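Local structure of Serine/threonine-protein kinase Tel1 (Chaetomium thermophilum, 6SKY) at residues A2042-S2045 with M2046-Q2050; E2051-T2054 with V2055-M2058; D2615-Q2618 with D2619-E2623; W2850-P2854 with V2855-K2859. The protein phosphorylates serine and threonine residues of proteins with ATP and probably acts as a DNA-damage sensor that switches on checkpoint signalling. All coordinates share one frame; numbering follows the deposited sequence.

Contact 1 of 4, residues A2042-S2045 with M2046-Q2050; sequences AYQS and MYQAQ
The C-terminal turn of helix 2035-2047, in the alpha-helical FAT region, ends here, where the side chain of Gln2048 comes past that of Gln2044. Gln2048 is the first residue to leave helical backbone angles. Its N still bonds to Gln2044 O at 2.8 Å, and this is the straightest of the three i to i+4 bonds, with an N-H...O angle of 162°. Gln2044 O also takes a weak bond from Tyr2047 N. Before it, Met2046 N bonds to Ala2042 O at 3.0 Å and Tyr2047 N bonds to Tyr2043 O.

The two glutamine side chains pass at a slant. Gln2048 lays its amide beside the stem of Gln2044, with Gln2048 OE1 3.9 Å from Gln2044 CG. The amide planes are 29° apart. Gln2044 runs out extended, with CG opposite its backbone N (chi1 177°), and its NE2 bonds to Trp2024 O and Leu2026 O. On another side of the helix, Met2046 SD meets the edge of the Tyr2043 ring, 4.4 Å from Tyr2043 CD1. Tyr2043 OH is hydrogen-bonded to Thr2137 OG1. Met2046 continues onto Leu2093, Leu2097 and Met2140.

The chemistry is split by side. Tyr2043 and Met2046 give an apolar surface to helices 2077-2097 and 2124-2143. The Gln2048 amide lies against the Gln2044 stem, while the Gln2044 amide ties the helix end to loop carbonyls.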
loop_
_atom_site.group_PDB
_atom_site.type_symbol
_atom_site.label_atom_id
_atom_site.label_comp_id
_atom_site.label_asym_id
_atom_site.label_seq_id
_atom_site.Cartn_x
_atom_site.Cartn_y
_atom_site.Cartn_z
ATOM N N ALA A 2042 13.999 37.408 -11.178
ATOM C CA ALA A 2042 15.194 37.074 -11.949
ATOM C C ALA A 2042 14.846 36.346 -13.245
ATOM O O ALA A 2042 15.349 36.694 -14.320
ATOM C CB ALA A 2042 16.147 36.238 -11.105
ATOM N N TYR A 2043 13.975 35.337 -13.177
ATOM C CA TYR A 2043 13.662 34.595 -14.401
ATOM C C TYR A 2043 12.824 35.415 -15.373
ATOM O O TYR A 2043 12.978 35.279 -16.591
ATOM C CB TYR A 2043 12.948 33.286 -14.080
ATOM C CG TYR A 2043 13.853 32.278 -13.452
ATOM C CD1 TYR A 2043 14.960 31.814 -14.118
ATOM C CD2 TYR A 2043 13.607 31.799 -12.189
ATOM C CE1 TYR A 2043 15.792 30.909 -13.539
ATOM C CE2 TYR A 2043 14.432 30.890 -11.610
ATOM C CZ TYR A 2043 15.521 30.452 -12.282
ATOM O OH TYR A 2043 16.345 29.539 -11.689
ATOM N N GLN A 2044 11.931 36.254 -14.861
ATOM C CA GLN A 2044 11.165 37.149 -15.714
ATOM C C GLN A 2044 12.083 38.104 -16.457
ATOM O O GLN A 2044 11.969 38.273 -17.674
ATOM C CB GLN A 2044 10.159 37.915 -14.869
ATOM C CG GLN A 2044 9.356 38.914 -15.624
ATOM C CD GLN A 2044 8.350 39.593 -14.751
ATOM O OE1 GLN A 2044 8.684 40.129 -13.709
ATOM N NE2 GLN A 2044 7.104 39.568 -15.169
ATOM N N SER A 2045 13.006 38.741 -15.741
ATOM C CA SER A 2045 13.991 39.580 -16.403
ATOM C C SER A 2045 14.771 38.799 -17.440
ATOM O O SER A 2045 15.152 39.348 -18.473
ATOM C CB SER A 2045 14.942 40.173 -15.382
ATOM O OG SER A 2045 16.113 40.611 -16.028
ATOM N N MET A 2046 15.044 37.525 -17.175
ATOM C CA MET A 2046 15.712 36.702 -18.177
ATOM C C MET A 2046 14.843 36.515 -19.410
ATOM O O MET A 2046 15.361 36.374 -20.521
ATOM C CB MET A 2046 16.079 35.353 -17.574
ATOM C CG MET A 2046 17.013 34.529 -18.403
ATOM S SD MET A 2046 17.306 32.941 -17.637
ATOM C CE MET A 2046 18.439 32.231 -18.814
ATOM N N TYR A 2047 13.527 36.518 -19.239
ATOM C CA TYR A 2047 12.621 36.380 -20.373
ATOM C C TYR A 2047 12.496 37.685 -21.152
ATOM O O TYR A 2047 12.547 37.687 -22.385
ATOM C CB TYR A 2047 11.256 35.917 -19.874
ATOM C CG TYR A 2047 10.214 35.735 -20.939
ATOM C CD1 TYR A 2047 10.305 34.701 -21.851
ATOM C CD2 TYR A 2047 9.118 36.575 -21.012
ATOM C CE1 TYR A 2047 9.355 34.526 -22.814
ATOM C CE2 TYR A 2047 8.163 36.405 -21.971
ATOM C CZ TYR A 2047 8.286 35.381 -22.870
ATOM O OH TYR A 2047 7.328 35.206 -23.834
ATOM N N GLN A 2048 12.323 38.800 -20.443
ATOM C CA GLN A 2048 12.092 40.108 -21.053
ATOM C C GLN A 2048 13.383 40.924 -21.087
ATOM O O GLN A 2048 13.515 41.947 -20.422
ATOM C CB GLN A 2048 11.016 40.858 -20.283
ATOM C CG GLN A 2048 9.832 40.027 -19.916
ATOM C CD GLN A 2048 8.889 40.760 -19.007
ATOM O OE1 GLN A 2048 9.282 41.694 -18.318
ATOM N NE2 GLN A 2048 7.634 40.342 -18.997
ATOM N N ALA A 2049 14.340 40.470 -21.886
ATOM C CA ALA A 2049 15.594 41.204 -21.970
ATOM C C ALA A 2049 16.369 40.725 -23.178
ATOM O O ALA A 2049 16.317 39.546 -23.532
ATOM C CB ALA A 2049 16.445 41.033 -20.709
ATOM N N GLN A 2050 17.097 41.651 -23.794
ATOM C CA GLN A 2050 17.905 41.355 -24.965
ATOM C C GLN A 2050 19.393 41.460 -24.691
ATOM O O GLN A 2050 20.194 41.222 -25.597
ATOM C CB GLN A 2050 17.531 42.284 -26.122
ATOM C CG GLN A 2050 16.073 42.223 -26.518
ATOM C CD GLN A 2050 15.212 43.132 -25.676
ATOM O OE1 GLN A 2050 15.720 43.938 -24.899
ATOM N NE2 GLN A 2050 13.901 43.008 -25.822
#

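Contact 2 of 4, residues E2051-T2054 with V2055-M2058; sequences ELDT and VRSM
Arg2056 N bonds to Leu2052 O at 2.9 Å and so closes the first turn of helix 2052-2070, with Glu2051 at the N-cap position. Next comes the pair Ser2057 N and Asp2053 O, at 3.0 Å. Met2058 N follows with Thr2054 O.

Asp2053 O has a second donor. Ser2057 OG bonds to it at 2.8 Å, and OG and N of Ser2057 arrive from opposite faces of the carbonyl plane. The first torsion of Ser2057 (chi1 -56°) sets OG beside its own N, which lets both reach one oxygen.

Arg2056 runs back along the helix as an extended chain. Leu2052 lies over one face of its guanidinium, with Leu2052 CD2 3.8 Å from Arg2056 NH1. Asp2053 OD1 is 4.2 Å from Arg2056 NH2 and well out of the guanidinium plane, so the two charges are near without an N-H pointing at the oxygen. NH1 is hydrogen-bonded to Asn2098 OD1. An alanine here would remove the guanidinium and is likely to leave Asn2098 without this donor and Leu2052 without its flat cover.

Val2055 and Leu2052 pack on Leu2097 of helix 2077-2097, while Val2055 and Met2058 also meet helix 2035-2047.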
loop_
_atom_site.group_PDB
_atom_site.type_symbol
_atom_site.label_atom_id
_atom_site.label_comp_id
_atom_site.label_asym_id
_atom_site.label_seq_id
_atom_site.Cartn_x
_atom_site.Cartn_y
_atom_site.Cartn_z
ATOM N N GLU A 2051 19.784 41.805 -23.474
ATOM C CA GLU A 2051 21.183 41.946 -23.118
ATOM C C GLU A 2051 21.451 41.223 -21.811
ATOM O O GLU A 2051 20.679 41.340 -20.857
ATOM C CB GLU A 2051 21.574 43.421 -22.992
ATOM C CG GLU A 2051 21.939 44.086 -24.304
ATOM C CD GLU A 2051 23.403 43.912 -24.646
ATOM O OE1 GLU A 2051 24.112 43.226 -23.881
ATOM O OE2 GLU A 2051 23.848 44.464 -25.674
ATOM N N LEU A 2052 22.562 40.493 -21.770
ATOM C CA LEU A 2052 22.945 39.757 -20.575
ATOM C C LEU A 2052 23.198 40.668 -19.382
ATOM O O LEU A 2052 23.129 40.211 -18.236
ATOM C CB LEU A 2052 24.191 38.935 -20.878
ATOM C CG LEU A 2052 24.350 37.629 -20.130
ATOM C CD1 LEU A 2052 23.131 36.781 -20.368
ATOM C CD2 LEU A 2052 25.595 36.930 -20.614
ATOM N N ASP A 2053 23.472 41.948 -19.621
ATOM C CA ASP A 2053 23.811 42.854 -18.533
ATOM C C ASP A 2053 22.599 43.192 -17.680
ATOM O O ASP A 2053 22.718 43.308 -16.455
ATOM C CB ASP A 2053 24.430 44.116 -19.112
ATOM C CG ASP A 2053 25.422 43.813 -20.215
ATOM O OD1 ASP A 2053 26.471 43.205 -19.921
ATOM O OD2 ASP A 2053 25.142 44.161 -21.380
ATOM N N THR A 2054 21.430 43.340 -18.300
ATOM C CA THR A 2054 20.209 43.547 -17.534
ATOM C C THR A 2054 19.912 42.349 -16.641
ATOM O O THR A 2054 19.498 42.505 -15.483
ATOM C CB THR A 2054 19.043 43.796 -18.486
ATOM O OG1 THR A 2054 19.474 44.637 -19.558
ATOM C CG2 THR A 2054 17.900 44.461 -17.754
ATOM N N VAL A 2055 20.126 41.144 -17.161
ATOM C CA VAL A 2055 19.845 39.950 -16.382
ATOM C C VAL A 2055 20.829 39.824 -15.230
ATOM O O VAL A 2055 20.448 39.455 -14.114
ATOM C CB VAL A 2055 19.862 38.710 -17.288
ATOM C CG1 VAL A 2055 19.196 37.561 -16.596
ATOM C CG2 VAL A 2055 19.167 39.010 -18.583
ATOM N N ARG A 2056 22.104 40.129 -15.473
ATOM C CA ARG A 2056 23.067 40.109 -14.379
ATOM C C ARG A 2056 22.707 41.128 -13.311
ATOM O O ARG A 2056 22.851 40.859 -12.116
ATOM C CB ARG A 2056 24.470 40.369 -14.901
ATOM C CG ARG A 2056 25.117 39.185 -15.562
ATOM C CD ARG A 2056 26.380 39.618 -16.254
ATOM N NE ARG A 2056 27.045 38.519 -16.934
ATOM C CZ ARG A 2056 28.007 38.683 -17.834
ATOM N NH1 ARG A 2056 28.570 37.633 -18.410
ATOM N NH2 ARG A 2056 28.400 39.902 -18.163
ATOM N N SER A 2057 22.237 42.303 -13.717
ATOM C CA SER A 2057 21.854 43.305 -12.735
ATOM C C SER A 2057 20.681 42.832 -11.895
ATOM O O SER A 2057 20.645 43.059 -10.682
ATOM C CB SER A 2057 21.517 44.613 -13.435
ATOM O OG SER A 2057 22.603 45.036 -14.233
ATOM N N MET A 2058 19.713 42.162 -12.518
ATOM C CA MET A 2058 18.565 41.676 -11.756
ATOM C C MET A 2058 18.963 40.559 -10.797
ATOM O O MET A 2058 18.489 40.512 -9.655
ATOM C CB MET A 2058 17.472 41.207 -12.705
ATOM C CG MET A 2058 16.205 40.819 -12.007
ATOM S SD MET A 2058 15.324 42.209 -11.302
ATOM C CE MET A 2058 14.892 43.085 -12.791
#

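Contact 3 of 4, residues D2615-Q2618 with D2619-E2623; sequences DLRQ and DAIME
Ile2621 N bonds to Arg2617 O at 2.9 Å, with a nearly straight N-H...O angle of 168°. It belongs to the opening turns of helix 2616-2632, within a DLRQD sequence that matches the DLRQ(D/E)-type signature of PI3/PI4 kinases. The bonds on either side are Ala2620 N to Leu2616 O, at 2.9 Å, and Met2622 N to Gln2618 O, at 3.0 Å.

Arg2617 and Ile2621 also meet through their side chains, which run slantwise past each other. Arg2617 is extended from CG to NE, and a turn at its last torsion (chi4 -97°) swings the guanidinium round. Its NH2 then lies 3.7 Å from Ile2621 CG1, and Ile2621 CD1 is equally near. The same NH2 forms a salt bridge with Asp2845 OD2. Ile2621 thus gives the charged group an apolar side, and packs in turn on Asn2432 and Gln2433.

Gln2618 is folded at its second torsion (chi2 -64°). Its NE2 makes a weak bond to Gln2849 O, and its side chain packs on Tyr2848. Met2622 rests on the same tyrosine and sets its CG 3.5 Å from Gln2618 O.

Asp2619 CB sits 3.7 Å from Leu2616 O. Asp2619 OD1 forms a long, weak ion pair with Arg2856 NH1. The Asp2619 side chain is about 4 Å from that of the magnesium ligand Asp2779, and about 7 Å from the bound magnesium ion.

The helix start therefore separates its chemistry: Arg2617 is paired with Asp2845 against Ile2621, and Asp2619 lies close to Asp2779, consistent with a second-shell position.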
loop_
_atom_site.group_PDB
_atom_site.type_symbol
_atom_site.label_atom_id
_atom_site.label_comp_id
_atom_site.label_asym_id
_atom_site.label_seq_id
_atom_site.Cartn_x
_atom_site.Cartn_y
_atom_site.Cartn_z
ATOM N N ASP A 2615 36.048 -14.990 27.901
ATOM C CA ASP A 2615 36.033 -15.277 26.470
ATOM C C ASP A 2615 35.759 -13.975 25.733
ATOM O O ASP A 2615 34.609 -13.542 25.626
ATOM C CB ASP A 2615 34.997 -16.340 26.130
ATOM C CG ASP A 2615 35.567 -17.741 26.185
ATOM O OD1 ASP A 2615 36.785 -17.873 26.434
ATOM O OD2 ASP A 2615 34.801 -18.707 25.978
ATOM N N LEU A 2616 36.816 -13.352 25.233
ATOM C CA LEU A 2616 36.685 -12.138 24.455
ATOM C C LEU A 2616 36.409 -12.405 22.990
ATOM O O LEU A 2616 36.082 -11.467 22.261
ATOM C CB LEU A 2616 37.945 -11.287 24.567
ATOM C CG LEU A 2616 38.195 -10.511 25.849
ATOM C CD1 LEU A 2616 38.875 -11.383 26.856
ATOM C CD2 LEU A 2616 39.052 -9.323 25.528
ATOM N N ARG A 2617 36.533 -13.646 22.532
ATOM C CA ARG A 2617 36.240 -13.905 21.132
ATOM C C ARG A 2617 34.745 -13.840 20.862
ATOM O O ARG A 2617 34.333 -13.412 19.782
ATOM C CB ARG A 2617 36.811 -15.250 20.708
ATOM C CG ARG A 2617 37.120 -15.312 19.244
ATOM C CD ARG A 2617 37.275 -16.728 18.778
ATOM N NE ARG A 2617 37.677 -16.776 17.379
ATOM C CZ ARG A 2617 36.841 -16.950 16.365
ATOM N NH1 ARG A 2617 37.301 -16.978 15.128
ATOM N NH2 ARG A 2617 35.548 -17.099 16.587
ATOM N N GLN A 2618 33.920 -14.228 21.831
ATOM C CA GLN A 2618 32.485 -14.005 21.718
ATOM C C GLN A 2618 32.175 -12.525 21.559
ATOM O O GLN A 2618 31.413 -12.127 20.670
ATOM C CB GLN A 2618 31.775 -14.563 22.947
ATOM C CG GLN A 2618 31.949 -16.045 23.147
ATOM C CD GLN A 2618 31.331 -16.848 22.036
ATOM O OE1 GLN A 2618 32.029 -17.488 21.257
ATOM N NE2 GLN A 2618 30.014 -16.816 21.952
ATOM N N ASP A 2619 32.764 -11.694 22.419
ATOM C CA ASP A 2619 32.523 -10.260 22.366
ATOM C C ASP A 2619 33.005 -9.661 21.057
ATOM O O ASP A 2619 32.346 -8.782 20.499
ATOM C CB ASP A 2619 33.202 -9.572 23.542
ATOM C CG ASP A 2619 32.541 -9.887 24.865
ATOM O OD1 ASP A 2619 31.708 -10.810 24.912
ATOM O OD2 ASP A 2619 32.850 -9.206 25.862
ATOM N N ALA A 2620 34.142 -10.130 20.544
ATOM C CA ALA A 2620 34.679 -9.578 19.305
ATOM C C ALA A 2620 33.840 -9.979 18.102
ATOM O O ALA A 2620 33.553 -9.151 17.228
ATOM C CB ALA A 2620 36.120 -10.030 19.121
ATOM N N ILE A 2621 33.430 -11.246 18.041
ATOM C CA ILE A 2621 32.549 -11.700 16.973
ATOM C C ILE A 2621 31.245 -10.920 16.984
ATOM O O ILE A 2621 30.757 -10.480 15.936
ATOM C CB ILE A 2621 32.300 -13.210 17.108
ATOM C CG1 ILE A 2621 33.558 -13.998 16.787
ATOM C CG2 ILE A 2621 31.214 -13.635 16.192
ATOM C CD1 ILE A 2621 33.913 -13.961 15.356
ATOM N N MET A 2622 30.655 -10.729 18.158
ATOM C CA MET A 2622 29.377 -10.036 18.190
ATOM C C MET A 2622 29.526 -8.550 17.909
ATOM O O MET A 2622 28.634 -7.953 17.305
ATOM C CB MET A 2622 28.682 -10.269 19.520
ATOM C CG MET A 2622 28.124 -11.662 19.652
ATOM S SD MET A 2622 27.451 -12.285 18.100
ATOM C CE MET A 2622 25.992 -11.278 17.916
ATOM N N GLU A 2623 30.631 -7.935 18.317
ATOM C CA GLU A 2623 30.872 -6.553 17.930
ATOM C C GLU A 2623 30.965 -6.423 16.418
ATOM O O GLU A 2623 30.433 -5.472 15.835
ATOM C CB GLU A 2623 32.139 -6.043 18.610
ATOM C CG GLU A 2623 32.522 -4.628 18.250
ATOM C CD GLU A 2623 31.488 -3.618 18.675
ATOM O OE1 GLU A 2623 30.922 -3.774 19.768
ATOM O OE2 GLU A 2623 31.230 -2.670 17.915
#

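Contact 4 of 4, residues W2850-P2854 with V2855-K2859; sequences WSISP and VRMAK. Residues 2850, 2851, 2852, 2853, 2854 of segment 2850-2854 come from a tag, linker or insertion. Residues 2855, 2856, 2857, 2858, 2859 of segment 2855-2859 come from a tag, linker or insertion.
Ile2852 and Met2857 cross at about a right angle, with Ile2852 CG2 3.6 Å from Met2857 CE. All the residues of this contact come from an insertion into the natural sequence. Met2857 leaves the helix extended and bends only at its last torsion (chi3 -73°), which brings its methyl group against the isoleucine. Leu2790 packs on both side chains.

Ser2853 and Val2855 meet alongside, with Ser2853 CB 3.7 Å from Val2855 CG2. Ser2853 stands at the N-cap position, but its side chain makes no capping bond. Its backbone oxygen takes part in the first i to i+4 bond: Met2857 N bonds to Ser2853 O at 3.1 Å, at an N-H...O angle of 168°. Ala2858 N bonds to Pro2854 O at 2.9 Å, from well above the carbonyl plane.

Arg2856 touches this turn through its CB, which is 4.0 Å from Ser2853 O. The rest of the chain stretches away, and its NH2 forms a salt bridge with the magnesium ligand Asp2779.

The backbone pattern is that of a helix N-terminus. Pro2854 is the first residue, a position compatible with its lack of an N-H. This short helix, 2854-2860, brings the Arg2856 side chain to about 7 Å from the bound magnesium ion, beside the nucleotide site.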
loop_
_atom_site.group_PDB
_atom_site.type_symbol
_atom_site.label_atom_id
_atom_site.label_comp_id
_atom_site.label_asym_id
_atom_site.label_seq_id
_atom_site.Cartn_x
_atom_site.Cartn_y
_atom_site.Cartn_z
ATOM N N TRP A 2850 27.277 -21.342 20.327
ATOM C CA TRP A 2850 25.887 -20.926 20.242
ATOM C C TRP A 2850 25.117 -21.162 21.526
ATOM O O TRP A 2850 23.909 -20.933 21.560
ATOM C CB TRP A 2850 25.196 -21.639 19.090
ATOM C CG TRP A 2850 25.673 -21.179 17.788
ATOM C CD1 TRP A 2850 26.733 -21.653 17.101
ATOM C CD2 TRP A 2850 25.117 -20.132 17.002
ATOM N NE1 TRP A 2850 26.874 -20.976 15.924
ATOM C CE2 TRP A 2850 25.887 -20.034 15.841
ATOM C CE3 TRP A 2850 24.037 -19.271 17.167
ATOM C CZ2 TRP A 2850 25.614 -19.110 14.849
ATOM C CZ3 TRP A 2850 23.767 -18.364 16.184
ATOM C CH2 TRP A 2850 24.550 -18.283 15.043
ATOM N N SER A 2851 25.783 -21.617 22.575
ATOM C CA SER A 2851 25.215 -21.654 23.904
ATOM C C SER A 2851 26.166 -20.934 24.838
ATOM O O SER A 2851 27.258 -20.519 24.449
ATOM C CB SER A 2851 24.974 -23.086 24.382
ATOM O OG SER A 2851 24.649 -23.104 25.758
ATOM N N ILE A 2852 25.748 -20.784 26.082
ATOM C CA ILE A 2852 26.507 -20.036 27.071
ATOM C C ILE A 2852 27.060 -21.044 28.069
ATOM O O ILE A 2852 26.305 -21.690 28.806
ATOM C CB ILE A 2852 25.645 -18.951 27.732
ATOM C CG1 ILE A 2852 26.409 -18.226 28.832
ATOM C CG2 ILE A 2852 24.323 -19.514 28.224
ATOM C CD1 ILE A 2852 25.676 -17.018 29.341
ATOM N N SER A 2853 28.380 -21.203 28.068
ATOM C CA SER A 2853 29.009 -22.250 28.858
ATOM C C SER A 2853 28.869 -21.943 30.346
ATOM O O SER A 2853 28.944 -20.779 30.748
ATOM C CB SER A 2853 30.484 -22.378 28.490
ATOM O OG SER A 2853 30.644 -22.526 27.091
ATOM N N PRO A 2854 28.687 -22.966 31.188
ATOM C CA PRO A 2854 28.384 -22.713 32.607
ATOM C C PRO A 2854 29.418 -21.868 33.324
ATOM O O PRO A 2854 29.118 -21.338 34.399
ATOM C CB PRO A 2854 28.305 -24.123 33.204
ATOM C CG PRO A 2854 27.959 -24.996 32.052
ATOM C CD PRO A 2854 28.677 -24.403 30.875
ATOM N N VAL A 2855 30.617 -21.709 32.766
ATOM C CA VAL A 2855 31.611 -20.835 33.384
ATOM C C VAL A 2855 31.110 -19.395 33.396
ATOM O O VAL A 2855 31.014 -18.754 34.450
ATOM C CB VAL A 2855 32.960 -20.963 32.658
ATOM C CG1 VAL A 2855 33.747 -22.129 33.222
ATOM C CG2 VAL A 2855 32.738 -21.163 31.171
ATOM N N ARG A 2856 30.755 -18.869 32.223
ATOM C CA ARG A 2856 30.239 -17.507 32.184
ATOM C C ARG A 2856 28.843 -17.428 32.778
ATOM O O ARG A 2856 28.472 -16.393 33.339
ATOM C CB ARG A 2856 30.243 -16.967 30.755
ATOM C CG ARG A 2856 29.896 -15.489 30.679
ATOM C CD ARG A 2856 30.094 -14.921 29.286
ATOM N NE ARG A 2856 29.739 -13.507 29.231
ATOM C CZ ARG A 2856 29.959 -12.721 28.183
ATOM N NH1 ARG A 2856 30.543 -13.209 27.099
ATOM N NH2 ARG A 2856 29.598 -11.445 28.221
ATOM N N MET A 2857 28.061 -18.504 32.684
ATOM C CA MET A 2857 26.745 -18.501 33.311
ATOM C C MET A 2857 26.852 -18.358 34.823
ATOM O O MET A 2857 25.983 -17.747 35.453
ATOM C CB MET A 2857 25.982 -19.769 32.940
ATOM C CG MET A 2857 24.642 -19.893 33.618
ATOM S SD MET A 2857 23.680 -21.297 33.040
ATOM C CE MET A 2857 23.199 -20.719 31.422
ATOM N N ALA A 2858 27.906 -18.905 35.424
ATOM C CA ALA A 2858 28.157 -18.670 36.838
ATOM C C ALA A 2858 28.828 -17.330 37.086
ATOM O O ALA A 2858 28.701 -16.776 38.181
ATOM C CB ALA A 2858 29.016 -19.793 37.415
ATOM N N LYS A 2859 29.538 -16.800 36.097
ATOM C CA LYS A 2859 30.115 -15.471 36.224
ATOM C C LYS A 2859 29.090 -14.355 36.047
ATOM O O LYS A 2859 29.407 -13.198 36.336
ATOM C CB LYS A 2859 31.245 -15.302 35.206
ATOM C CG LYS A 2859 32.229 -14.189 35.522
ATOM C CD LYS A 2859 33.424 -14.228 34.578
ATOM C CE LYS A 2859 34.431 -13.142 34.919
ATOM N NZ LYS A 2859 35.603 -13.163 34.002
#

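Overall arrangement
Along the chain the contacts come in order and form two pairs. Contacts 1 and 2 are 8 Å apart between centres, on the successive helices 2035-2047 and 2052-2070. They touch where Ser2045 packs on Val2055 and Met2058, so they mark the turn of a helical hairpin in the FAT region. Contacts 3 and 4 lie in the kinase part, with centres 14 Å apart. One is on helix 2616-2632 and the other at the start of helix 2854-2860. They meet near the bound magnesium and nucleotide. The pairs sit on opposite sides of the chain's centre, with contacts 1 and 3 about 66 Å apart between centres. The first pair lies far from the annotated sites, the second beside them.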